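Local coordinates for actin-binding protein (Saccharomyces cerevisiae, PDB 1HQZ) that binds actin filaments through its N-terminal cofilin-homology domain and recruits the ARP2/3 complex to filament sides, regulating actin assembly, at residues I22-T31 with Q65-P73; F111-T119 with L131-A141. All blocks are in the same frame, centred on the assembly; numbering follows the deposited sequence.

Interaction 1. Residues I22-T31 with Q65-P73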
ATOM      1  N   ILE A  22     -11.819   0.193   1.090  1.00 38.71           N
ATOM      2  CA  ILE A  22     -10.985  -0.994   1.121  1.00 38.49           C
ATOM      3  C   ILE A  22     -10.972  -1.750   2.442  1.00 38.44           C
ATOM      4  O   ILE A  22     -11.233  -2.947   2.456  1.00 40.27           O
ATOM      5  CB  ILE A  22      -9.538  -0.633   0.709  1.00 37.04           C
ATOM      6  CG1 ILE A  22      -9.544  -0.119  -0.731  1.00 36.88           C
ATOM      7  CG2 ILE A  22      -8.628  -1.843   0.841  1.00 35.28           C
ATOM      8  CD1 ILE A  22      -8.197   0.307  -1.235  1.00 35.13           C
ATOM      9  N   VAL A  23     -10.669  -1.074   3.550  1.00 37.83           N
ATOM     10  CA  VAL A  23     -10.631  -1.768   4.839  1.00 39.19           C
ATOM     11  C   VAL A  23     -11.974  -2.331   5.272  1.00 39.77           C
ATOM     12  O   VAL A  23     -12.020  -3.315   6.010  1.00 42.40           O
ATOM     13  CB  VAL A  23     -10.111  -0.870   5.981  1.00 39.48           C
ATOM     14  CG1 VAL A  23      -8.663  -0.492   5.722  1.00 38.06           C
ATOM     15  CG2 VAL A  23     -11.007   0.365   6.135  1.00 40.61           C
ATOM     16  N   ARG A  24     -13.061  -1.716   4.821  1.00 39.11           N
ATOM     17  CA  ARG A  24     -14.397  -2.173   5.183  1.00 38.41           C
ATOM     18  C   ARG A  24     -14.919  -3.231   4.229  1.00 39.81           C
ATOM     19  O   ARG A  24     -15.744  -4.062   4.609  1.00 39.50           O
ATOM     20  CB  ARG A  24     -15.376  -1.006   5.187  1.00 36.68           C
ATOM     21  CG  ARG A  24     -15.160   0.028   6.279  1.00 33.91           C
ATOM     22  CD  ARG A  24     -16.158   1.164   6.092  1.00 34.62           C
ATOM     23  NE  ARG A  24     -16.139   2.113   7.197  1.00 36.49           N
ATOM     24  CZ  ARG A  24     -16.778   3.279   7.191  1.00 35.37           C
ATOM     25  NH1 ARG A  24     -17.486   3.647   6.132  1.00 35.61           N
ATOM     26  NH2 ARG A  24     -16.712   4.074   8.250  1.00 34.27           N
ATOM     27  N   GLY A  25     -14.439  -3.189   2.989  1.00 41.21           N
ATOM     28  CA  GLY A  25     -14.886  -4.130   1.976  1.00 41.47           C
ATOM     29  C   GLY A  25     -16.248  -3.721   1.433  1.00 43.04           C
ATOM     30  O   GLY A  25     -16.984  -4.542   0.891  1.00 43.85           O
ATOM     31  N   SER A  26     -16.570  -2.437   1.558  1.00 44.45           N
ATOM     32  CA  SER A  26     -17.860  -1.910   1.119  1.00 45.92           C
ATOM     33  C   SER A  26     -18.064  -1.776  -0.391  1.00 45.02           C
ATOM     34  O   SER A  26     -19.142  -1.380  -0.842  1.00 45.52           O
ATOM     35  CB  SER A  26     -18.116  -0.555   1.799  1.00 47.67           C
ATOM     36  OG  SER A  26     -17.095   0.384   1.492  1.00 49.21           O
ATOM     37  N   ASP A  27     -17.047  -2.118  -1.173  1.00 44.36           N
ATOM     38  CA  ASP A  27     -17.155  -2.012  -2.625  1.00 44.18           C
ATOM     39  C   ASP A  27     -16.215  -2.993  -3.343  1.00 43.80           C
ATOM     40  O   ASP A  27     -15.005  -2.780  -3.402  1.00 42.90           O
ATOM     41  CB  ASP A  27     -16.855  -0.570  -3.045  1.00 44.07           C
ATOM     42  CG  ASP A  27     -16.982  -0.355  -4.539  1.00 45.99           C
ATOM     43  OD1 ASP A  27     -17.388  -1.297  -5.257  1.00 44.63           O
ATOM     44  OD2 ASP A  27     -16.671   0.768  -4.993  1.00 48.32           O
ATOM     45  N   PRO A  28     -16.771  -4.079  -3.909  1.00 43.77           N
ATOM     46  CA  PRO A  28     -16.004  -5.106  -4.624  1.00 44.08           C
ATOM     47  C   PRO A  28     -15.157  -4.609  -5.802  1.00 44.35           C
ATOM     48  O   PRO A  28     -14.209  -5.283  -6.206  1.00 45.27           O
ATOM     49  CB  PRO A  28     -17.076  -6.106  -5.046  1.00 44.12           C
ATOM     50  CG  PRO A  28     -18.297  -5.250  -5.201  1.00 45.44           C
ATOM     51  CD  PRO A  28     -18.214  -4.367  -3.981  1.00 45.60           C
ATOM     52  N   ASP A  29     -15.488  -3.441  -6.347  1.00 42.45           N
ATOM     53  CA  ASP A  29     -14.710  -2.880  -7.453  1.00 40.48           C
ATOM     54  C   ASP A  29     -13.413  -2.253  -6.948  1.00 37.24           C
ATOM     55  O   ASP A  29     -12.476  -2.048  -7.714  1.00 34.86           O
ATOM     56  CB  ASP A  29     -15.494  -1.794  -8.211  1.00 42.08           C
ATOM     57  CG  ASP A  29     -16.650  -2.350  -9.015  1.00 44.02           C
ATOM     58  OD1 ASP A  29     -16.488  -3.412  -9.636  1.00 45.80           O
ATOM     59  OD2 ASP A  29     -17.718  -1.713  -9.044  1.00 44.91           O
ATOM     60  N   THR A  30     -13.364  -1.935  -5.663  1.00 36.53           N
ATOM     61  CA  THR A  30     -12.175  -1.315  -5.098  1.00 36.32           C
ATOM     62  C   THR A  30     -11.678  -2.071  -3.874  1.00 35.81           C
ATOM     63  O   THR A  30     -12.183  -1.872  -2.770  1.00 37.01           O
ATOM     64  CB  THR A  30     -12.459   0.155  -4.710  1.00 37.02           C
ATOM     65  OG1 THR A  30     -13.011   0.839  -5.835  1.00 37.92           O
ATOM     66  CG2 THR A  30     -11.171   0.867  -4.292  1.00 36.47           C
ATOM     67  N   THR A  31     -10.676  -2.927  -4.075  1.00 34.93           N
ATOM     68  CA  THR A  31     -10.103  -3.713  -2.982  1.00 33.83           C
ATOM     69  C   THR A  31      -8.640  -3.367  -2.739  1.00 31.89           C
ATOM     70  O   THR A  31      -7.998  -3.928  -1.858  1.00 32.10           O
ATOM     71  CB  THR A  31     -10.197  -5.210  -3.267  1.00 33.58           C
ATOM     72  OG1 THR A  31      -9.427  -5.522  -4.435  1.00 36.94           O
ATOM     73  CG2 THR A  31     -11.640  -5.608  -3.493  1.00 34.85           C
ATOM     74  N   GLN A  65       6.197   4.609  -3.123  1.00 33.42           N
ATOM     75  CA  GLN A  65       4.748   4.590  -3.014  1.00 32.16           C
ATOM     76  C   GLN A  65       4.269   3.663  -1.919  1.00 32.10           C
ATOM     77  O   GLN A  65       5.026   2.856  -1.393  1.00 36.70           O
ATOM     78  CB  GLN A  65       4.130   4.139  -4.340  1.00 29.38           C
ATOM     79  CG  GLN A  65       4.606   4.925  -5.555  1.00 31.06           C
ATOM     80  CD  GLN A  65       4.137   4.306  -6.856  1.00 29.95           C
ATOM     81  OE1 GLN A  65       4.370   3.123  -7.113  1.00 30.93           O
ATOM     82  NE2 GLN A  65       3.477   5.100  -7.682  1.00 32.10           N
ATOM     83  N   TYR A  66       2.992   3.768  -1.587  1.00 31.97           N
ATOM     84  CA  TYR A  66       2.430   2.906  -0.571  1.00 30.12           C
ATOM     85  C   TYR A  66       1.166   2.309  -1.134  1.00 30.46           C
ATOM     86  O   TYR A  66       0.380   2.999  -1.785  1.00 29.36           O
ATOM     87  CB  TYR A  66       2.149   3.701   0.707  1.00 29.23           C
ATOM     88  CG  TYR A  66       3.387   4.420   1.199  1.00 27.45           C
ATOM     89  CD1 TYR A  66       3.743   5.662   0.684  1.00 29.13           C
ATOM     90  CD2 TYR A  66       4.254   3.808   2.096  1.00 29.06           C
ATOM     91  CE1 TYR A  66       4.946   6.275   1.042  1.00 28.76           C
ATOM     92  CE2 TYR A  66       5.456   4.403   2.464  1.00 28.94           C
ATOM     93  CZ  TYR A  66       5.797   5.637   1.925  1.00 30.44           C
ATOM     94  OH  TYR A  66       7.001   6.205   2.247  1.00 28.65           O
ATOM     95  N   GLY A  67       1.002   1.010  -0.910  1.00 30.56           N
ATOM     96  CA  GLY A  67      -0.168   0.310  -1.400  1.00 28.97           C
ATOM     97  C   GLY A  67      -0.949  -0.274  -0.241  1.00 28.70           C
ATOM     98  O   GLY A  67      -0.392  -0.571   0.823  1.00 26.19           O
ATOM     99  N   LEU A  68      -2.246  -0.446  -0.464  1.00 28.84           N
ATOM    100  CA  LEU A  68      -3.152  -0.982   0.547  1.00 29.57           C
ATOM    101  C   LEU A  68      -4.088  -1.932  -0.162  1.00 29.30           C
ATOM    102  O   LEU A  68      -4.674  -1.573  -1.183  1.00 28.09           O
ATOM    103  CB  LEU A  68      -3.966   0.162   1.162  1.00 30.17           C
ATOM    104  CG  LEU A  68      -5.121  -0.163   2.104  1.00 33.66           C
ATOM    105  CD1 LEU A  68      -4.583  -0.589   3.451  1.00 31.00           C
ATOM    106  CD2 LEU A  68      -6.003   1.081   2.252  1.00 34.33           C
ATOM    107  N   ALA A  69      -4.233  -3.146   0.352  1.00 28.01           N
ATOM    108  CA  ALA A  69      -5.138  -4.073  -0.304  1.00 30.17           C
ATOM    109  C   ALA A  69      -5.845  -4.994   0.664  1.00 30.12           C
ATOM    110  O   ALA A  69      -5.281  -5.422   1.674  1.00 29.12           O
ATOM    111  CB  ALA A  69      -4.390  -4.891  -1.349  1.00 30.19           C
ATOM    112  N   ARG A  70      -7.094  -5.291   0.341  1.00 31.77           N
ATOM    113  CA  ARG A  70      -7.891  -6.184   1.154  1.00 34.33           C
ATOM    114  C   ARG A  70      -7.938  -7.482   0.369  1.00 33.74           C
ATOM    115  O   ARG A  70      -8.455  -7.524  -0.746  1.00 35.58           O
ATOM    116  CB  ARG A  70      -9.293  -5.622   1.360  1.00 33.13           C
ATOM    117  CG  ARG A  70     -10.161  -6.496   2.241  1.00 37.06           C
ATOM    118  CD  ARG A  70     -11.396  -5.738   2.689  1.00 41.65           C
ATOM    119  NE  ARG A  70     -12.026  -6.355   3.850  1.00 42.15           N
ATOM    120  CZ  ARG A  70     -13.072  -7.165   3.782  1.00 45.91           C
ATOM    121  NH1 ARG A  70     -13.594  -7.445   2.607  1.00 46.91           N
ATOM    122  NH2 ARG A  70     -13.607  -7.684   4.878  1.00 46.18           N
ATOM    123  N   VAL A  71      -7.386  -8.539   0.951  1.00 34.41           N
ATOM    124  CA  VAL A  71      -7.322  -9.815   0.259  1.00 36.98           C
ATOM    125  C   VAL A  71      -7.750 -11.012   1.089  1.00 40.34           C
ATOM    126  O   VAL A  71      -7.594 -11.037   2.315  1.00 38.03           O
ATOM    127  CB  VAL A  71      -5.883 -10.100  -0.231  1.00 37.07           C
ATOM    128  CG1 VAL A  71      -5.908 -11.154  -1.310  1.00 36.67           C
ATOM    129  CG2 VAL A  71      -5.224  -8.814  -0.727  1.00 37.80           C
ATOM    130  N   SER A  72      -8.287 -12.006   0.392  1.00 44.03           N
ATOM    131  CA  SER A  72      -8.710 -13.253   1.008  1.00 48.71           C
ATOM    132  C   SER A  72      -7.936 -14.348   0.288  1.00 50.72           C
ATOM    133  O   SER A  72      -8.247 -14.697  -0.850  1.00 51.27           O
ATOM    134  CB  SER A  72     -10.206 -13.482   0.828  1.00 49.15           C
ATOM    135  OG  SER A  72     -10.566 -14.763   1.312  1.00 53.34           O
ATOM    136  N   PRO A  73      -6.901 -14.893   0.939  1.00 52.66           N
ATOM    137  CA  PRO A  73      -6.105 -15.948   0.313  1.00 53.99           C
ATOM    138  C   PRO A  73      -6.975 -17.156   0.021  1.00 55.24           C
ATOM    139  O   PRO A  73      -7.929 -17.429   0.749  1.00 54.89           O
ATOM    140  CB  PRO A  73      -5.045 -16.242   1.365  1.00 53.46           C
ATOM    141  CG  PRO A  73      -5.797 -16.028   2.637  1.00 53.86           C
ATOM    142  CD  PRO A  73      -6.541 -14.739   2.359  1.00 52.55           C
TER
HETATM  143  O   HOH W   1      -7.174  -7.266  -3.456  1.00 38.07           O

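Interaction 2. Residues F111-T119 with L131-A141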
ATOM      1  N   PHE A 111      -2.798   4.173   6.926  1.00 39.28           N
ATOM      2  CA  PHE A 111      -3.379   2.871   6.599  1.00 38.45           C
ATOM      3  C   PHE A 111      -3.439   1.976   7.824  1.00 39.06           C
ATOM      4  O   PHE A 111      -2.901   0.866   7.811  1.00 41.18           O
ATOM      5  CB  PHE A 111      -2.558   2.177   5.504  1.00 38.24           C
ATOM      6  CG  PHE A 111      -2.594   2.877   4.169  1.00 37.65           C
ATOM      7  CD1 PHE A 111      -1.654   2.573   3.187  1.00 37.76           C
ATOM      8  CD2 PHE A 111      -3.579   3.813   3.879  1.00 36.49           C
ATOM      9  CE1 PHE A 111      -1.701   3.193   1.931  1.00 36.37           C
ATOM     10  CE2 PHE A 111      -3.634   4.438   2.632  1.00 37.37           C
ATOM     11  CZ  PHE A 111      -2.691   4.126   1.654  1.00 35.12           C
ATOM     12  N   LYS A 112      -4.089   2.450   8.882  1.00 37.26           N
ATOM     13  CA  LYS A 112      -4.193   1.671  10.114  1.00 38.35           C
ATOM     14  C   LYS A 112      -5.077   0.438   9.943  1.00 36.73           C
ATOM     15  O   LYS A 112      -5.987   0.425   9.111  1.00 34.68           O
ATOM     16  CB  LYS A 112      -4.768   2.531  11.253  1.00 39.98           C
ATOM     17  CG  LYS A 112      -3.917   3.728  11.645  1.00 41.15           C
ATOM     18  CD  LYS A 112      -4.578   4.545  12.760  1.00 41.54           C
ATOM     19  CE  LYS A 112      -4.574   3.775  14.073  1.00 41.48           C
ATOM     20  NZ  LYS A 112      -3.184   3.413  14.478  1.00 43.34           N
ATOM     21  N   GLY A 113      -4.799  -0.592  10.737  1.00 35.85           N
ATOM     22  CA  GLY A 113      -5.596  -1.809  10.696  1.00 37.71           C
ATOM     23  C   GLY A 113      -5.119  -2.890   9.746  1.00 35.93           C
ATOM     24  O   GLY A 113      -5.895  -3.745   9.342  1.00 37.45           O
ATOM     25  N   TYR A 114      -3.841  -2.860   9.398  1.00 36.36           N
ATOM     26  CA  TYR A 114      -3.275  -3.847   8.483  1.00 36.87           C
ATOM     27  C   TYR A 114      -2.900  -5.126   9.216  1.00 36.61           C
ATOM     28  O   TYR A 114      -2.566  -5.101  10.405  1.00 37.71           O
ATOM     29  CB  TYR A 114      -2.035  -3.271   7.790  1.00 35.64           C
ATOM     30  CG  TYR A 114      -0.944  -2.854   8.748  1.00 35.37           C
ATOM     31  CD1 TYR A 114       0.000  -3.772   9.204  1.00 34.67           C
ATOM     32  CD2 TYR A 114      -0.895  -1.551   9.245  1.00 35.86           C
ATOM     33  CE1 TYR A 114       0.969  -3.408  10.135  1.00 35.80           C
ATOM     34  CE2 TYR A 114       0.065  -1.175  10.183  1.00 37.14           C
ATOM     35  CZ  TYR A 114       0.992  -2.109  10.623  1.00 38.06           C
ATOM     36  OH  TYR A 114       1.930  -1.741  11.560  1.00 41.24           O
ATOM     37  N   HIS A 115      -2.969  -6.249   8.513  1.00 35.15           N
ATOM     38  CA  HIS A 115      -2.604  -7.512   9.122  1.00 36.96           C
ATOM     39  C   HIS A 115      -1.188  -7.878   8.729  1.00 36.21           C
ATOM     40  O   HIS A 115      -0.471  -8.521   9.497  1.00 36.91           O
ATOM     41  CB  HIS A 115      -3.554  -8.626   8.687  1.00 38.81           C
ATOM     42  CG  HIS A 115      -4.965  -8.404   9.117  1.00 40.84           C
ATOM     43  ND1 HIS A 115      -5.875  -7.712   8.348  1.00 40.71           N
ATOM     44  CD2 HIS A 115      -5.612  -8.735  10.260  1.00 41.69           C
ATOM     45  CE1 HIS A 115      -7.023  -7.628   8.998  1.00 43.70           C
ATOM     46  NE2 HIS A 115      -6.890  -8.240  10.162  1.00 43.10           N
ATOM     47  N   VAL A 116      -0.790  -7.447   7.534  1.00 34.60           N
ATOM     48  CA  VAL A 116       0.540  -7.738   7.009  1.00 34.30           C
ATOM     49  C   VAL A 116       1.212  -6.483   6.456  1.00 33.96           C
ATOM     50  O   VAL A 116       0.578  -5.680   5.764  1.00 31.65           O
ATOM     51  CB  VAL A 116       0.461  -8.772   5.880  1.00 33.71           C
ATOM     52  CG1 VAL A 116       1.857  -9.105   5.380  1.00 39.15           C
ATOM     53  CG2 VAL A 116      -0.234 -10.025   6.375  1.00 35.74           C
ATOM     54  N   GLN A 117       2.493  -6.323   6.776  1.00 33.59           N
ATOM     55  CA  GLN A 117       3.271  -5.183   6.311  1.00 35.11           C
ATOM     56  C   GLN A 117       4.503  -5.695   5.583  1.00 35.24           C
ATOM     57  O   GLN A 117       5.295  -6.439   6.148  1.00 35.86           O
ATOM     58  CB  GLN A 117       3.718  -4.300   7.480  1.00 36.24           C
ATOM     59  CG  GLN A 117       4.553  -3.110   7.026  1.00 38.39           C
ATOM     60  CD  GLN A 117       5.036  -2.216   8.163  1.00 40.99           C
ATOM     61  OE1 GLN A 117       5.626  -1.170   7.917  1.00 41.99           O
ATOM     62  NE2 GLN A 117       4.793  -2.619   9.399  1.00 38.53           N
ATOM     63  N   VAL A 118       4.664  -5.271   4.333  1.00 35.13           N
ATOM     64  CA  VAL A 118       5.783  -5.685   3.508  1.00 34.42           C
ATOM     65  C   VAL A 118       6.539  -4.505   2.904  1.00 34.03           C
ATOM     66  O   VAL A 118       5.950  -3.490   2.547  1.00 33.79           O
ATOM     67  CB  VAL A 118       5.308  -6.599   2.337  1.00 35.91           C
ATOM     68  CG1 VAL A 118       6.462  -6.867   1.380  1.00 36.45           C
ATOM     69  CG2 VAL A 118       4.788  -7.923   2.883  1.00 34.99           C
ATOM     70  N   THR A 119       7.855  -4.651   2.813  1.00 34.65           N
ATOM     71  CA  THR A 119       8.712  -3.646   2.208  1.00 34.18           C
ATOM     72  C   THR A 119       9.131  -4.253   0.860  1.00 36.27           C
ATOM     73  O   THR A 119       9.569  -5.408   0.792  1.00 33.86           O
ATOM     74  CB  THR A 119       9.958  -3.359   3.069  1.00 33.59           C
ATOM     75  OG1 THR A 119       9.574  -2.650   4.258  1.00 30.81           O
ATOM     76  CG2 THR A 119      10.957  -2.513   2.285  1.00 32.05           C
ATOM     77  N   LEU A 131       3.002 -13.598  -0.997  1.00 40.37           N
ATOM     78  CA  LEU A 131       2.205 -12.670  -0.208  1.00 39.30           C
ATOM     79  C   LEU A 131       0.903 -13.287   0.289  1.00 39.16           C
ATOM     80  O   LEU A 131       0.473 -13.012   1.415  1.00 36.83           O
ATOM     81  CB  LEU A 131       1.918 -11.397  -1.018  1.00 37.39           C
ATOM     82  CG  LEU A 131       3.133 -10.524  -1.372  1.00 34.63           C
ATOM     83  CD1 LEU A 131       2.692  -9.362  -2.242  1.00 34.06           C
ATOM     84  CD2 LEU A 131       3.789 -10.004  -0.111  1.00 36.11           C
ATOM     85  N   LEU A 132       0.270 -14.113  -0.540  1.00 36.72           N
ATOM     86  CA  LEU A 132      -0.977 -14.741  -0.126  1.00 38.50           C
ATOM     87  C   LEU A 132      -0.699 -15.655   1.066  1.00 39.37           C
ATOM     88  O   LEU A 132      -1.572 -15.894   1.904  1.00 39.21           O
ATOM     89  CB  LEU A 132      -1.597 -15.532  -1.288  1.00 38.95           C
ATOM     90  CG  LEU A 132      -2.142 -14.697  -2.457  1.00 37.54           C
ATOM     91  CD1 LEU A 132      -2.703 -15.612  -3.523  1.00 36.44           C
ATOM     92  CD2 LEU A 132      -3.227 -13.752  -1.961  1.00 36.93           C
ATOM     93  N   MET A 133       0.534 -16.148   1.144  1.00 40.29           N
ATOM     94  CA  MET A 133       0.945 -17.021   2.239  1.00 41.13           C
ATOM     95  C   MET A 133       1.126 -16.203   3.510  1.00 39.23           C
ATOM     96  O   MET A 133       0.686 -16.606   4.588  1.00 37.86           O
ATOM     97  CB  MET A 133       2.258 -17.713   1.904  1.00 44.34           C
ATOM     98  CG  MET A 133       2.725 -18.647   2.988  1.00 48.99           C
ATOM     99  SD  MET A 133       4.371 -19.251   2.651  1.00 55.30           S
ATOM    100  CE  MET A 133       5.357 -17.915   3.401  1.00 51.06           C
ATOM    101  N   LYS A 134       1.789 -15.057   3.375  1.00 38.49           N
ATOM    102  CA  LYS A 134       2.012 -14.167   4.512  1.00 38.77           C
ATOM    103  C   LYS A 134       0.673 -13.686   5.058  1.00 38.71           C
ATOM    104  O   LYS A 134       0.488 -13.562   6.270  1.00 39.52           O
ATOM    105  CB  LYS A 134       2.858 -12.961   4.094  1.00 37.50           C
ATOM    106  CG  LYS A 134       4.284 -13.315   3.743  1.00 39.75           C
ATOM    107  CD  LYS A 134       5.138 -12.071   3.589  1.00 43.00           C
ATOM    108  CE  LYS A 134       6.587 -12.423   3.294  1.00 43.53           C
ATOM    109  NZ  LYS A 134       7.466 -11.237   3.527  1.00 47.77           N
ATOM    110  N   ILE A 135      -0.265 -13.427   4.151  1.00 38.80           N
ATOM    111  CA  ILE A 135      -1.591 -12.958   4.534  1.00 38.75           C
ATOM    112  C   ILE A 135      -2.314 -14.061   5.302  1.00 38.88           C
ATOM    113  O   ILE A 135      -2.948 -13.814   6.333  1.00 40.11           O
ATOM    114  CB  ILE A 135      -2.390 -12.536   3.273  1.00 38.91           C
ATOM    115  CG1 ILE A 135      -1.832 -11.212   2.742  1.00 39.33           C
ATOM    116  CG2 ILE A 135      -3.871 -12.417   3.586  1.00 40.71           C
ATOM    117  CD1 ILE A 135      -2.440 -10.759   1.449  1.00 39.62           C
ATOM    118  N   SER A 136      -2.197 -15.282   4.808  1.00 37.34           N
ATOM    119  CA  SER A 136      -2.831 -16.416   5.450  1.00 38.31           C
ATOM    120  C   SER A 136      -2.266 -16.697   6.847  1.00 37.63           C
ATOM    121  O   SER A 136      -3.018 -17.079   7.740  1.00 39.03           O
ATOM    122  CB  SER A 136      -2.697 -17.656   4.567  1.00 39.47           C
ATOM    123  OG  SER A 136      -3.265 -18.781   5.212  1.00 42.95           O
ATOM    124  N   ASN A 137      -0.961 -16.495   7.040  1.00 36.87           N
ATOM    125  CA  ASN A 137      -0.318 -16.720   8.342  1.00 39.28           C
ATOM    126  C   ASN A 137      -0.320 -15.492   9.270  1.00 41.02           C
ATOM    127  O   ASN A 137       0.309 -15.503  10.335  1.00 39.05           O
ATOM    128  CB  ASN A 137       1.137 -17.167   8.160  1.00 39.82           C
ATOM    129  CG  ASN A 137       1.254 -18.544   7.537  1.00 42.62           C
ATOM    130  OD1 ASN A 137       0.465 -19.440   7.839  1.00 45.14           O
ATOM    131  ND2 ASN A 137       2.248 -18.724   6.675  1.00 41.70           N
ATOM    132  N   ALA A 138      -1.025 -14.441   8.874  1.00 42.14           N
ATOM    133  CA  ALA A 138      -1.058 -13.215   9.665  1.00 44.11           C
ATOM    134  C   ALA A 138      -1.859 -13.303  10.962  1.00 45.01           C
ATOM    135  O   ALA A 138      -2.818 -14.066  11.063  1.00 45.01           O
ATOM    136  CB  ALA A 138      -1.599 -12.077   8.810  1.00 43.29           C
ATOM    137  N   ALA A 139      -1.451 -12.510  11.952  1.00 45.70           N
ATOM    138  CA  ALA A 139      -2.147 -12.445  13.240  1.00 46.09           C
ATOM    139  C   ALA A 139      -3.224 -11.352  13.128  1.00 46.14           C
ATOM    140  O   ALA A 139      -3.593 -10.958  12.021  1.00 45.12           O
ATOM    141  CB  ALA A 139      -1.163 -12.105  14.360  1.00 45.96           C
ATOM    142  N   GLY A 140      -3.720 -10.863  14.264  1.00 46.70           N
ATOM    143  CA  GLY A 140      -4.746  -9.829  14.244  1.00 45.84           C
ATOM    144  C   GLY A 140      -4.304  -8.465  13.720  1.00 47.57           C
ATOM    145  O   GLY A 140      -3.107  -8.196  13.570  1.00 46.51           O
ATOM    146  N   ALA A 141      -5.284  -7.601  13.455  1.00 49.23           N
ATOM    147  CA  ALA A 141      -5.050  -6.248  12.940  1.00 51.70           C
ATOM    148  C   ALA A 141      -4.144  -5.406  13.840  1.00 53.61           C
ATOM    149  O   ALA A 141      -3.199  -4.771  13.309  1.00 54.42           O
ATOM    150  CB  ALA A 141      -6.385  -5.534  12.744  1.00 50.58           C
ATOM    151  OXT ALA A 141      -4.409  -5.374  15.065  1.00 55.99           O
TER

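Interaction 1. Residues I22-T31 with Q65-P73
R70 joins T31 by a backbone hydrogen bond and reaches along the residues that close helix 12-24, a contact in two parts: a bond in the plane of the central sheet, where T31 leads into strand 32-37, and the C-terminal end of the helix lying over the face that carries L68 and R70. The bond runs from R70 N to T31 O at 2.7 Å, with an N-H...O angle of 169°, and the donor lies nearly on the continuation of the carbonyl bond. A weaker CA-H...O contact to the same oxygen comes from A69, with its CA 3.3 Å from T31 O. A water donates to T31 OG1 and to R70 O, 3.0 Å from each, while T31 OG1 is also hydrogen-bonded to S50 O.

The apolar part lies further back along the strand. I22 CG2 meets L68 CG at 4.1 Å, the two side chains lying alongside one another but running opposite ways, and the same methyl is 3.9 Å from R70 CB. In the ADF-H fold a mixed five-stranded sheet is packed between helices. Here the T31-R70 bond carries on the antiparallel pairing that L68 makes with L33.

R70 has CG anti to the backbone N (chi1 -178°) and an extended chain from CG to NE, which carries its guanidinium alongside the helix terminus. One face of that group is covered there: R24 O stands 4.1 Å above its plane, over the centre, and G25 CA is 3.6 Å from R70 NH1. G25 is the C-prime residue of a Schellman motif, with positive phi (78°), and a CB built on it would collide with NH1. A type I turn from D27 to T30 then brings the chain back to T31. E79 offers the R70 guanidinium a long, weak ion pair.

Interaction 2. Residues F111-T119 with L131-A141
V116 presses CG2 into the place where helix 128-136 gives way to the C-terminal tail, 3.5 Å from A138 CB just past the helix, tighter than usual for two carbons. The torsion explains the choice of branch: with CG1 anti to the backbone N (chi1 -178°), CG2 stands beside that N and also meets I135 CG1 at 4.1 Å. K134 runs almost perpendicular to V116, CG1 of the valine touching the lysine CB at 4.2 Å. Two residues on, V118 puts CG2 3.8 Å from L131 CD2, the leucine coming in at a slant. Strand and helix segments run roughly antiparallel, at 146°, with axes 9.1 Å apart.

Past the helix, A138-A141 bends around H115. The imidazole presents an edge to A139 O, which lies in the ring plane 3.5 Å from CD2, and A141 CB sits 3.8 Å from NE2; these are packing contacts, and no hydrogen bond joins the two segments. H115 ND1 is hydrogen-bonded to I81 N, which would hold the ring in this rotation. An alanine here would remove the ring and would probably leave I81 N without that acceptor and open a gap beside A139 and A141. A141 ends this construct, whereas the natural chain continues.

Strand 116-120 is the sheet's outermost on this side, V116 and V118 pairing in parallel with strand 80-86. Helix 128-136 covers the face to which both valines point, and its L132 and I135 reach across to V71 of strand 65-71, while Q117 and T119 turn to F103 of helix 93-110.

How the interactions relate
Both contacts are partly buried and hold helices to the same sheet, but from different faces: interaction 1 joins the end of helix 12-24 to a central strand, whereas interaction 2 sets helix 128-136 on the outermost strand 116-120. Interaction 1 mixes a direct backbone bond, a bridging water and a partly exposed arginine with a small buried apolar patch. Interaction 2 has no hydrogen bond between its segments; its valines are buried, and its alanine-rich tail lies at the surface. They meet directly where P73 CD packs 3.7 Å from I135 CG2, and L68 CB lies 3.9 Å from F111 CE1 on the other face.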